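Protein FkbI (Streptomyces hygroscopicus, PDB 1R2J) is an FAD-dependent member of the acyl-CoA dehydrogenase family that probably oxidises an acyl-ACP intermediate in making the methoxymalonyl extender unit of the polyketide FK520. Local coordinates at residues L106-R114 and D150-Q158; R226-L237 and T300-A311. All coordinates share one frame; numbering follows the deposited sequence.

Interaction 1 (L106-R114 and D150-Q158); sequences LAAVGFSER and DHLVVFGLQ. With FAD (flavin-adenine dinucleotide), chain B.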
loop_
_atom_site.group_PDB
_atom_site.type_symbol
_atom_site.label_atom_id
_atom_site.label_comp_id
_atom_site.label_asym_id
_atom_site.label_seq_id
_atom_site.Cartn_x
_atom_site.Cartn_y
_atom_site.Cartn_z
ATOM N N LEU A 106 14.322 4.024 3.090
ATOM C CA LEU A 106 12.949 3.653 3.410
ATOM C C LEU A 106 12.140 4.861 3.888
ATOM O O LEU A 106 12.639 5.700 4.650
ATOM C CB LEU A 106 12.936 2.574 4.495
ATOM C CG LEU A 106 13.490 1.192 4.133
ATOM C CD1 LEU A 106 14.974 1.309 3.854
ATOM C CD2 LEU A 106 13.232 0.207 5.257
ATOM N N ALA A 107 10.895 4.945 3.434
ATOM C CA ALA A 107 10.013 6.034 3.833
ATOM C C ALA A 107 8.616 5.506 4.101
ATOM O O ALA A 107 8.267 4.401 3.683
ATOM C CB ALA A 107 9.960 7.087 2.756
ATOM N N ALA A 108 7.825 6.296 4.814
ATOM C CA ALA A 108 6.454 5.925 5.132
ATOM C C ALA A 108 5.649 7.199 4.952
ATOM O O ALA A 108 6.216 8.290 4.900
ATOM C CB ALA A 108 6.355 5.425 6.579
ATOM N N VAL A 109 4.334 7.065 4.845
ATOM C CA VAL A 109 3.472 8.222 4.661
ATOM C C VAL A 109 2.374 8.205 5.722
ATOM O O VAL A 109 1.553 7.296 5.748
ATOM C CB VAL A 109 2.819 8.195 3.267
ATOM C CG1 VAL A 109 2.124 9.519 2.990
ATOM C CG2 VAL A 109 3.869 7.893 2.210
ATOM N N GLY A 110 2.364 9.209 6.592
ATOM C CA GLY A 110 1.359 9.265 7.636
ATOM C C GLY A 110 0.479 10.496 7.560
ATOM O O GLY A 110 0.958 11.628 7.653
ATOM N N PHE A 111 -0.816 10.277 7.375
ATOM C CA PHE A 111 -1.776 11.371 7.311
ATOM C C PHE A 111 -2.931 11.089 8.265
ATOM O O PHE A 111 -3.543 12.004 8.818
ATOM C CB PHE A 111 -2.287 11.561 5.874
ATOM C CG PHE A 111 -2.601 10.273 5.152
ATOM C CD1 PHE A 111 -3.832 9.648 5.307
ATOM C CD2 PHE A 111 -1.653 9.682 4.320
ATOM C CE1 PHE A 111 -4.117 8.444 4.641
ATOM C CE2 PHE A 111 -1.923 8.483 3.651
ATOM C CZ PHE A 111 -3.157 7.861 3.812
ATOM N N SER A 112 -3.210 9.810 8.472
ATOM C CA SER A 112 -4.288 9.414 9.359
ATOM C C SER A 112 -4.010 9.716 10.836
ATOM O O SER A 112 -2.871 9.658 11.290
ATOM C CB SER A 112 -4.565 7.925 9.193
ATOM O OG SER A 112 -5.496 7.520 10.177
ATOM N N GLU A 113 -5.064 10.044 11.576
ATOM C CA GLU A 113 -4.946 10.337 13.000
ATOM C C GLU A 113 -6.072 9.647 13.764
ATOM O O GLU A 113 -7.048 9.188 13.167
ATOM C CB GLU A 113 -4.992 11.851 13.248
ATOM C CG GLU A 113 -3.886 12.623 12.530
ATOM C CD GLU A 113 -3.801 14.086 12.945
ATOM O OE1 GLU A 113 -3.115 14.859 12.245
ATOM O OE2 GLU A 113 -4.413 14.460 13.968
ATOM N N ARG A 114 -5.933 9.581 15.083
ATOM C CA ARG A 114 -6.926 8.932 15.933
ATOM C C ARG A 114 -8.353 9.399 15.637
ATOM O O ARG A 114 -9.279 8.592 15.580
ATOM C CB ARG A 114 -6.593 9.184 17.409
ATOM C CG ARG A 114 -6.896 8.008 18.325
ATOM C CD ARG A 114 -5.985 6.822 18.020
ATOM N NE ARG A 114 -6.218 5.693 18.919
ATOM C CZ ARG A 114 -5.424 4.628 19.006
ATOM N NH1 ARG A 114 -4.339 4.547 18.251
ATOM N NH2 ARG A 114 -5.719 3.641 19.842
ATOM N N ASP A 150 13.316 5.685 7.207
ATOM C CA ASP A 150 14.371 6.637 7.527
ATOM C C ASP A 150 13.667 7.988 7.416
ATOM O O ASP A 150 13.950 8.918 8.165
ATOM C CB ASP A 150 15.504 6.613 6.493
ATOM C CG ASP A 150 16.264 5.306 6.471
ATOM O OD1 ASP A 150 15.988 4.477 5.580
ATOM O OD2 ASP A 150 17.141 5.108 7.342
ATOM N N HIS A 151 12.739 8.072 6.466
ATOM C CA HIS A 151 11.987 9.293 6.217
ATOM C C HIS A 151 10.502 9.129 6.506
ATOM O O HIS A 151 9.894 8.117 6.150
ATOM C CB HIS A 151 12.148 9.729 4.758
ATOM C CG HIS A 151 13.561 10.014 4.361
ATOM N ND1 HIS A 151 14.333 10.970 4.987
ATOM C CD2 HIS A 151 14.342 9.471 3.398
ATOM C CE1 HIS A 151 15.528 11.002 4.428
ATOM N NE2 HIS A 151 15.561 10.102 3.460
ATOM N N LEU A 152 9.920 10.134 7.150
ATOM C CA LEU A 152 8.499 10.105 7.454
ATOM C C LEU A 152 7.842 11.264 6.725
ATOM O O LEU A 152 8.106 12.429 7.026
ATOM C CB LEU A 152 8.261 10.221 8.962
ATOM C CG LEU A 152 8.561 8.995 9.839
ATOM C CD1 LEU A 152 7.753 7.799 9.348
ATOM C CD2 LEU A 152 10.031 8.668 9.803
ATOM N N VAL A 153 7.010 10.937 5.743
ATOM C CA VAL A 153 6.311 11.950 4.964
ATOM C C VAL A 153 5.023 12.252 5.713
ATOM O O VAL A 153 4.058 11.486 5.657
ATOM C CB VAL A 153 6.006 11.432 3.555
ATOM C CG1 VAL A 153 5.381 12.535 2.711
ATOM C CG2 VAL A 153 7.289 10.940 2.915
ATOM N N VAL A 154 5.024 13.380 6.417
ATOM C CA VAL A 154 3.895 13.785 7.247
ATOM C C VAL A 154 3.002 14.894 6.701
ATOM O O VAL A 154 3.483 15.936 6.245
ATOM C CB VAL A 154 4.409 14.209 8.647
ATOM C CG1 VAL A 154 3.257 14.605 9.552
ATOM C CG2 VAL A 154 5.191 13.074 9.257
ATOM N N PHE A 155 1.695 14.655 6.769
ATOM C CA PHE A 155 0.687 15.610 6.323
ATOM C C PHE A 155 0.200 16.378 7.547
ATOM O O PHE A 155 0.166 15.833 8.655
ATOM C CB PHE A 155 -0.501 14.882 5.682
ATOM C CG PHE A 155 -0.304 14.551 4.226
ATOM C CD1 PHE A 155 -0.812 15.383 3.240
ATOM C CD2 PHE A 155 0.382 13.409 3.846
ATOM C CE1 PHE A 155 -0.643 15.080 1.895
ATOM C CE2 PHE A 155 0.557 13.098 2.502
ATOM C CZ PHE A 155 0.043 13.934 1.526
ATOM N N GLY A 156 -0.180 17.636 7.345
ATOM C CA GLY A 156 -0.656 18.455 8.444
ATOM C C GLY A 156 -1.232 19.782 7.986
ATOM O O GLY A 156 -1.289 20.057 6.786
ATOM N N LEU A 157 -1.664 20.604 8.942
ATOM C CA LEU A 157 -2.236 21.907 8.628
ATOM C C LEU A 157 -1.230 23.009 8.924
ATOM O O LEU A 157 -0.598 23.026 9.982
ATOM C CB LEU A 157 -3.504 22.152 9.445
ATOM C CG LEU A 157 -4.601 21.086 9.392
ATOM C CD1 LEU A 157 -5.755 21.497 10.300
ATOM C CD2 LEU A 157 -5.081 20.913 7.966
ATOM N N GLN A 158 -1.086 23.933 7.985
ATOM C CA GLN A 158 -0.150 25.028 8.168
ATOM C C GLN A 158 -0.773 26.002 9.169
ATOM O O GLN A 158 -0.965 25.653 10.335
ATOM C CB GLN A 158 0.120 25.703 6.824
ATOM C CG GLN A 158 1.510 26.297 6.696
ATOM C CD GLN A 158 2.065 26.145 5.297
ATOM O OE1 GLN A 158 1.324 26.200 4.314
ATOM N NE2 GLN A 158 3.376 25.964 5.197
HETATM P PA FAD B . -13.597 5.375 10.489
HETATM O O1A FAD B . -12.879 6.076 9.432
HETATM O O2A FAD B . -13.596 5.482 11.991
HETATM O O5B FAD B . -14.083 3.958 10.183
HETATM C C5B FAD B . -15.390 4.142 9.805
HETATM C C4B FAD B . -16.194 2.965 9.372
HETATM O O4B FAD B . -17.336 3.842 9.070
HETATM C C3B FAD B . -15.665 2.497 8.053
HETATM O O3B FAD B . -16.171 1.229 7.798
HETATM C C2B FAD B . -16.132 3.483 7.092
HETATM O O2B FAD B . -16.272 3.128 5.691
HETATM C C1B FAD B . -17.482 3.988 7.680
HETATM N N9A FAD B . -17.697 5.364 7.375
HETATM C C8A FAD B . -17.049 6.542 7.833
HETATM N N7A FAD B . -17.500 7.654 7.334
HETATM C C5A FAD B . -18.515 7.260 6.484
HETATM C C6A FAD B . -19.395 7.963 5.656
HETATM N N6A FAD B . -19.384 9.299 5.553
HETATM N N1A FAD B . -20.313 7.239 4.919
HETATM C C2A FAD B . -20.355 5.888 4.998
HETATM N N3A FAD B . -19.524 5.096 5.796
HETATM C C4A FAD B . -18.626 5.939 6.507
HETATM N N1 FAD B . -3.150 5.526 7.396
HETATM C C2 FAD B . -2.118 6.356 6.950
HETATM O O2 FAD B . -2.201 7.597 6.996
HETATM N N3 FAD B . -0.960 5.782 6.443
HETATM C C4 FAD B . -0.719 4.387 6.345
HETATM O O4 FAD B . 0.379 3.970 5.868
HETATM C C4X FAD B . -1.740 3.590 6.811
HETATM N N5 FAD B . -1.499 2.151 6.741
HETATM C C5X FAD B . -2.504 1.293 7.236
HETATM C C6 FAD B . -2.348 -0.120 7.231
HETATM C C7 FAD B . -3.312 -1.033 7.756
HETATM C C7M FAD B . -3.054 -2.538 7.713
HETATM C C8 FAD B . -4.498 -0.492 8.326
HETATM C C8M FAD B . -5.593 -1.337 8.950
HETATM C C9 FAD B . -4.706 0.864 8.335
HETATM C C9A FAD B . -3.748 1.789 7.780
HETATM N N10 FAD B . -3.925 3.270 7.778
HETATM C C10 FAD B . -2.945 4.163 7.326
HETATM C "C1'" FAD B . -5.208 3.545 8.263
HETATM C "C2'" FAD B . -6.311 3.599 7.059
HETATM O "O2'" FAD B . -6.095 4.968 6.609
HETATM C "C3'" FAD B . -7.563 3.563 7.738
HETATM O "O3'" FAD B . -8.199 2.291 7.460
HETATM C "C4'" FAD B . -8.804 4.486 7.649
HETATM O "O4'" FAD B . -8.661 5.880 7.682
HETATM C "C5'" FAD B . -9.392 3.973 8.877
HETATM O "O5'" FAD B . -10.068 4.925 9.641
HETATM P P FAD B . -10.569 4.402 11.094
HETATM O O1P FAD B . -10.267 5.748 10.988
HETATM O O2P FAD B . -11.107 4.781 12.500
HETATM O O3P FAD B . -12.124 4.824 10.877
#

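Interaction 2 (R226-L237 and T300-A311); sequences RKSVAWGCVGIL and TILAKHVAAERA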
loop_
_atom_site.group_PDB
_atom_site.type_symbol
_atom_site.label_atom_id
_atom_site.label_comp_id
_atom_site.label_asym_id
_atom_site.label_seq_id
_atom_site.Cartn_x
_atom_site.Cartn_y
_atom_site.Cartn_z
ATOM N N ARG A 226 -3.800 3.862 -3.886
ATOM C CA ARG A 226 -5.060 3.274 -4.316
ATOM C C ARG A 226 -4.715 2.400 -5.516
ATOM O O ARG A 226 -5.225 1.291 -5.650
ATOM C CB ARG A 226 -6.070 4.356 -4.713
ATOM C CG ARG A 226 -6.854 4.866 -3.528
ATOM C CD ARG A 226 -7.785 6.015 -3.856
ATOM N NE ARG A 226 -8.342 6.536 -2.611
ATOM C CZ ARG A 226 -8.860 7.747 -2.461
ATOM N NH1 ARG A 226 -8.900 8.587 -3.486
ATOM N NH2 ARG A 226 -9.337 8.114 -1.277
ATOM N N LYS A 227 -3.826 2.902 -6.373
ATOM C CA LYS A 227 -3.399 2.157 -7.554
ATOM C C LYS A 227 -2.568 0.950 -7.133
ATOM O O LYS A 227 -2.719 -0.150 -7.671
ATOM C CB LYS A 227 -2.567 3.052 -8.479
ATOM C CG LYS A 227 -1.974 2.321 -9.690
ATOM C CD LYS A 227 -1.243 3.285 -10.636
ATOM C CE LYS A 227 0.093 3.734 -10.063
ATOM N NZ LYS A 227 0.765 4.720 -10.956
ATOM N N SER A 228 -1.694 1.170 -6.159
ATOM C CA SER A 228 -0.820 0.126 -5.657
ATOM C C SER A 228 -1.607 -0.935 -4.896
ATOM O O SER A 228 -1.370 -2.126 -5.061
ATOM C CB SER A 228 0.254 0.737 -4.751
ATOM O OG SER A 228 1.255 -0.218 -4.451
ATOM N N VAL A 229 -2.540 -0.503 -4.055
ATOM C CA VAL A 229 -3.348 -1.448 -3.302
ATOM C C VAL A 229 -4.177 -2.283 -4.265
ATOM O O VAL A 229 -4.339 -3.485 -4.060
ATOM C CB VAL A 229 -4.292 -0.741 -2.310
ATOM C CG1 VAL A 229 -5.368 -1.721 -1.810
ATOM C CG2 VAL A 229 -3.488 -0.207 -1.125
ATOM N N ALA A 230 -4.689 -1.648 -5.318
ATOM C CA ALA A 230 -5.501 -2.359 -6.305
ATOM C C ALA A 230 -4.689 -3.498 -6.942
ATOM O O ALA A 230 -5.162 -4.625 -7.048
ATOM C CB ALA A 230 -6.001 -1.382 -7.375
ATOM N N TRP A 231 -3.457 -3.203 -7.347
ATOM C CA TRP A 231 -2.600 -4.220 -7.947
ATOM C C TRP A 231 -2.209 -5.243 -6.888
ATOM O O TRP A 231 -2.062 -6.426 -7.183
ATOM C CB TRP A 231 -1.338 -3.590 -8.557
ATOM C CG TRP A 231 -1.570 -2.978 -9.902
ATOM C CD1 TRP A 231 -1.566 -1.646 -10.212
ATOM C CD2 TRP A 231 -1.837 -3.676 -11.128
ATOM N NE1 TRP A 231 -1.810 -1.473 -11.557
ATOM C CE2 TRP A 231 -1.981 -2.701 -12.141
ATOM C CE3 TRP A 231 -1.968 -5.029 -11.469
ATOM C CZ2 TRP A 231 -2.250 -3.037 -13.472
ATOM C CZ3 TRP A 231 -2.234 -5.362 -12.796
ATOM C CH2 TRP A 231 -2.372 -4.366 -13.779
ATOM N N GLY A 232 -2.052 -4.782 -5.654
ATOM C CA GLY A 232 -1.701 -5.689 -4.581
ATOM C C GLY A 232 -2.804 -6.723 -4.428
ATOM O O GLY A 232 -2.536 -7.914 -4.222
ATOM N N CYS A 233 -4.049 -6.273 -4.548
ATOM C CA CYS A 233 -5.195 -7.173 -4.417
ATOM C C CYS A 233 -5.286 -8.159 -5.560
ATOM O O CYS A 233 -5.753 -9.282 -5.380
ATOM C CB CYS A 233 -6.488 -6.372 -4.298
ATOM S SG CYS A 233 -6.530 -5.423 -2.762
ATOM N N VAL A 234 -4.860 -7.737 -6.744
ATOM C CA VAL A 234 -4.842 -8.648 -7.881
ATOM C C VAL A 234 -3.878 -9.773 -7.485
ATOM O O VAL A 234 -4.112 -10.936 -7.793
ATOM C CB VAL A 234 -4.311 -7.959 -9.162
ATOM C CG1 VAL A 234 -4.163 -8.985 -10.285
ATOM C CG2 VAL A 234 -5.265 -6.858 -9.590
ATOM N N GLY A 235 -2.795 -9.407 -6.793
ATOM C CA GLY A 235 -1.815 -10.394 -6.357
ATOM C C GLY A 235 -2.418 -11.386 -5.379
ATOM O O GLY A 235 -2.188 -12.600 -5.473
ATOM N N ILE A 236 -3.207 -10.869 -4.439
ATOM C CA ILE A 236 -3.862 -11.719 -3.460
ATOM C C ILE A 236 -4.782 -12.713 -4.183
ATOM O O ILE A 236 -4.816 -13.902 -3.845
ATOM C CB ILE A 236 -4.675 -10.875 -2.461
ATOM C CG1 ILE A 236 -3.718 -9.957 -1.680
ATOM C CG2 ILE A 236 -5.452 -11.789 -1.519
ATOM C CD1 ILE A 236 -4.398 -9.027 -0.679
ATOM N N LEU A 237 -5.519 -12.227 -5.179
ATOM C CA LEU A 237 -6.412 -13.098 -5.942
ATOM C C LEU A 237 -5.598 -14.154 -6.683
ATOM O O LEU A 237 -6.024 -15.303 -6.790
ATOM C CB LEU A 237 -7.257 -12.280 -6.921
ATOM C CG LEU A 237 -8.421 -11.536 -6.247
ATOM C CD1 LEU A 237 -8.896 -10.390 -7.110
ATOM C CD2 LEU A 237 -9.554 -12.521 -5.960
ATOM N N THR A 300 -9.048 4.923 -10.849
ATOM C CA THR A 300 -8.174 4.411 -9.804
ATOM C C THR A 300 -8.985 4.056 -8.554
ATOM O O THR A 300 -8.742 3.028 -7.921
ATOM C CB THR A 300 -7.079 5.441 -9.449
ATOM O OG1 THR A 300 -6.199 5.602 -10.574
ATOM C CG2 THR A 300 -6.275 4.977 -8.236
ATOM N N ILE A 301 -9.944 4.906 -8.194
ATOM C CA ILE A 301 -10.794 4.631 -7.033
ATOM C C ILE A 301 -11.553 3.334 -7.343
ATOM O O ILE A 301 -11.696 2.445 -6.498
ATOM C CB ILE A 301 -11.828 5.764 -6.806
ATOM C CG1 ILE A 301 -11.122 7.040 -6.315
ATOM C CG2 ILE A 301 -12.876 5.314 -5.798
ATOM C CD1 ILE A 301 -11.992 8.300 -6.410
ATOM N N LEU A 302 -12.031 3.247 -8.578
ATOM C CA LEU A 302 -12.771 2.088 -9.039
ATOM C C LEU A 302 -11.932 0.813 -8.937
ATOM O O LEU A 302 -12.404 -0.209 -8.437
ATOM C CB LEU A 302 -13.211 2.309 -10.485
ATOM C CG LEU A 302 -13.895 1.136 -11.180
ATOM C CD1 LEU A 302 -15.213 0.858 -10.522
ATOM C CD2 LEU A 302 -14.093 1.473 -12.646
ATOM N N ALA A 303 -10.682 0.883 -9.392
ATOM C CA ALA A 303 -9.793 -0.277 -9.356
ATOM C C ALA A 303 -9.518 -0.762 -7.941
ATOM O O ALA A 303 -9.571 -1.961 -7.659
ATOM C CB ALA A 303 -8.484 0.049 -10.049
ATOM N N LYS A 304 -9.210 0.170 -7.051
ATOM C CA LYS A 304 -8.929 -0.193 -5.679
ATOM C C LYS A 304 -10.164 -0.834 -5.059
ATOM O O LYS A 304 -10.080 -1.892 -4.441
ATOM C CB LYS A 304 -8.504 1.046 -4.874
ATOM C CG LYS A 304 -8.146 0.758 -3.427
ATOM C CD LYS A 304 -9.355 0.853 -2.508
ATOM C CE LYS A 304 -9.093 0.140 -1.183
ATOM N NZ LYS A 304 -10.352 -0.082 -0.407
ATOM N N HIS A 305 -11.309 -0.189 -5.249
ATOM C CA HIS A 305 -12.574 -0.664 -4.695
ATOM C C HIS A 305 -12.930 -2.091 -5.119
ATOM O O HIS A 305 -13.133 -2.971 -4.275
ATOM C CB HIS A 305 -13.702 0.302 -5.090
ATOM C CG HIS A 305 -15.042 -0.072 -4.540
ATOM N ND1 HIS A 305 -15.277 -0.229 -3.189
ATOM C CD2 HIS A 305 -16.227 -0.296 -5.157
ATOM C CE1 HIS A 305 -16.549 -0.532 -2.999
ATOM N NE2 HIS A 305 -17.147 -0.579 -4.176
ATOM N N VAL A 306 -12.994 -2.318 -6.426
ATOM C CA VAL A 306 -13.331 -3.631 -6.953
ATOM C C VAL A 306 -12.298 -4.704 -6.622
ATOM O O VAL A 306 -12.661 -5.803 -6.208
ATOM C CB VAL A 306 -13.519 -3.584 -8.482
ATOM C CG1 VAL A 306 -14.722 -2.727 -8.836
ATOM C CG2 VAL A 306 -12.287 -3.019 -9.130
ATOM N N ALA A 307 -11.017 -4.394 -6.807
ATOM C CA ALA A 307 -9.963 -5.365 -6.532
ATOM C C ALA A 307 -9.990 -5.769 -5.063
ATOM O O ALA A 307 -9.808 -6.934 -4.727
ATOM C CB ALA A 307 -8.596 -4.787 -6.904
ATOM N N ALA A 308 -10.243 -4.802 -4.187
ATOM C CA ALA A 308 -10.285 -5.082 -2.761
ATOM C C ALA A 308 -11.484 -5.951 -2.390
ATOM O O ALA A 308 -11.324 -6.975 -1.719
ATOM C CB ALA A 308 -10.306 -3.774 -1.971
ATOM N N GLU A 309 -12.678 -5.552 -2.824
ATOM C CA GLU A 309 -13.876 -6.324 -2.517
ATOM C C GLU A 309 -13.787 -7.727 -3.120
ATOM O O GLU A 309 -14.154 -8.706 -2.471
ATOM C CB GLU A 309 -15.151 -5.604 -3.010
ATOM C CG GLU A 309 -15.538 -4.384 -2.155
ATOM C CD GLU A 309 -17.038 -4.080 -2.146
ATOM O OE1 GLU A 309 -17.531 -3.553 -1.122
ATOM O OE2 GLU A 309 -17.728 -4.357 -3.150
ATOM N N ARG A 310 -13.300 -7.824 -4.354
ATOM C CA ARG A 310 -13.159 -9.124 -5.006
ATOM C C ARG A 310 -12.082 -9.964 -4.319
ATOM O O ARG A 310 -12.224 -11.179 -4.207
ATOM C CB ARG A 310 -12.810 -8.955 -6.489
ATOM C CG ARG A 310 -13.881 -8.229 -7.331
ATOM C CD ARG A 310 -15.278 -8.827 -7.131
ATOM N NE ARG A 310 -15.331 -10.252 -7.460
ATOM C CZ ARG A 310 -16.149 -11.122 -6.874
ATOM N NH1 ARG A 310 -16.985 -10.717 -5.923
ATOM N NH2 ARG A 310 -16.133 -12.399 -7.240
ATOM N N ALA A 311 -11.008 -9.317 -3.861
ATOM C CA ALA A 311 -9.936 -10.036 -3.179
ATOM C C ALA A 311 -10.431 -10.608 -1.842
ATOM O O ALA A 311 -10.089 -11.737 -1.477
ATOM C CB ALA A 311 -8.739 -9.115 -2.944
#

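Interaction 1 (L106-R114 and D150-Q158)
Ala107 to Gly110 pair in parallel with His151 to Val154, the short strand axes 4.7 Å apart and inclined by 18°, and backbone hydrogen bonds run from His151 N to Leu106 O through to Phe155 N to Gly110 O. At the start of the ladder Leu106 O takes two donors: His151 N in the carbonyl plane, and Asp150 N from above that plane at 2.6 Å. Asp150 returns a bond through its carboxylate, OD1 accepting a hydrogen bond from Leu106 N at 3.0 Å with its anti lone pair. Ala107, Val109, His151 and Val153 share one sheet face, where Ala107 and Val109 pack on helix 69-88. This pairing belongs to the middle, beta domain of the acyl-CoA dehydrogenase fold, and the end of strand 107-110 and the residues after it bond FAD through their backbone. Val109 O accepts a hydrogen bond from FAD N3 at 3.0 Å. FAD O2 receives Phe111 N, and Ser112 N lies 2.8 Å from FAD O2. That oxygen also sits 3.0 Å above the centre of the Phe111 ring. With chi1 at 43°, Phe111 CG lies between its own N and carbonyl carbon, which brings the ring beneath O2. Phe155 CB meets Phe111 CB at 3.8 Å, and Val109 CG1 reaches the Phe155 ring edge in plane at CE2.

Interaction 2 (R226-L237 and T300-A311)
The guanidinium of Arg226 is the flat group at this interface: Ile301 CG1 approaches its NH1 obliquely at 3.9 Å, the two side chains lying alongside and pointing the same way. Extended from CG to NE, the arginine chain carries its NE to the carbonyl of Glu347. Nearer the backbone, Arg226 CB touches Thr300 CG2 at 3.6 Å. The segment axes approach to 7.9 Å at 30°, a close spacing made possible by small residues. Ala230 CB rests on the backbone of Ala303 and Lys304, and Ala307 CB presses on Ala230 O at 3.4 Å. Cys233 CB then meets Ala307 CB at 3.7 Å and Ala311 CB, while its SG lies over Ala308 CA. Leu237 ends the row, its CD2 3.5 Å from Arg310 O and its CG against Ala311 CA; an alanine here would probably open a gap over Arg310 and Ala311. Lys304, bent at chi2 (-89°), passes beside Val229 and delivers NZ to the carbonyls of Met343 and Gly348. The pair lies in the C-terminal helical domain of the acyl-CoA dehydrogenase fold, with helix 262-287 against Leu237 and Val306, helix 332-345 against Val229, Cys233 and Ile236, and helix 350-361 against Arg226 and His305.

Interaction 1 closes before interaction 2 opens along the chain; interaction 1 belongs to the middle domain and interaction 2 to the C-terminal domain. Their centres are about 23 Å apart and their nearest atoms about 8 Å, so they do not touch. FAD is the common reference point. The 106-114 segment bonds the flavin directly, whereas the helix pair stands back: the side chain of Val229 is about 8 Å from FAD, and that of Lys304 about 7 Å from the side chain of the FAD-binding residue Ile345. The side chains of Arg226 and Phe111 are also about 8 Å apart. Ser349, Glu351, Thr144 and Ser118 also hydrogen-bond FAD.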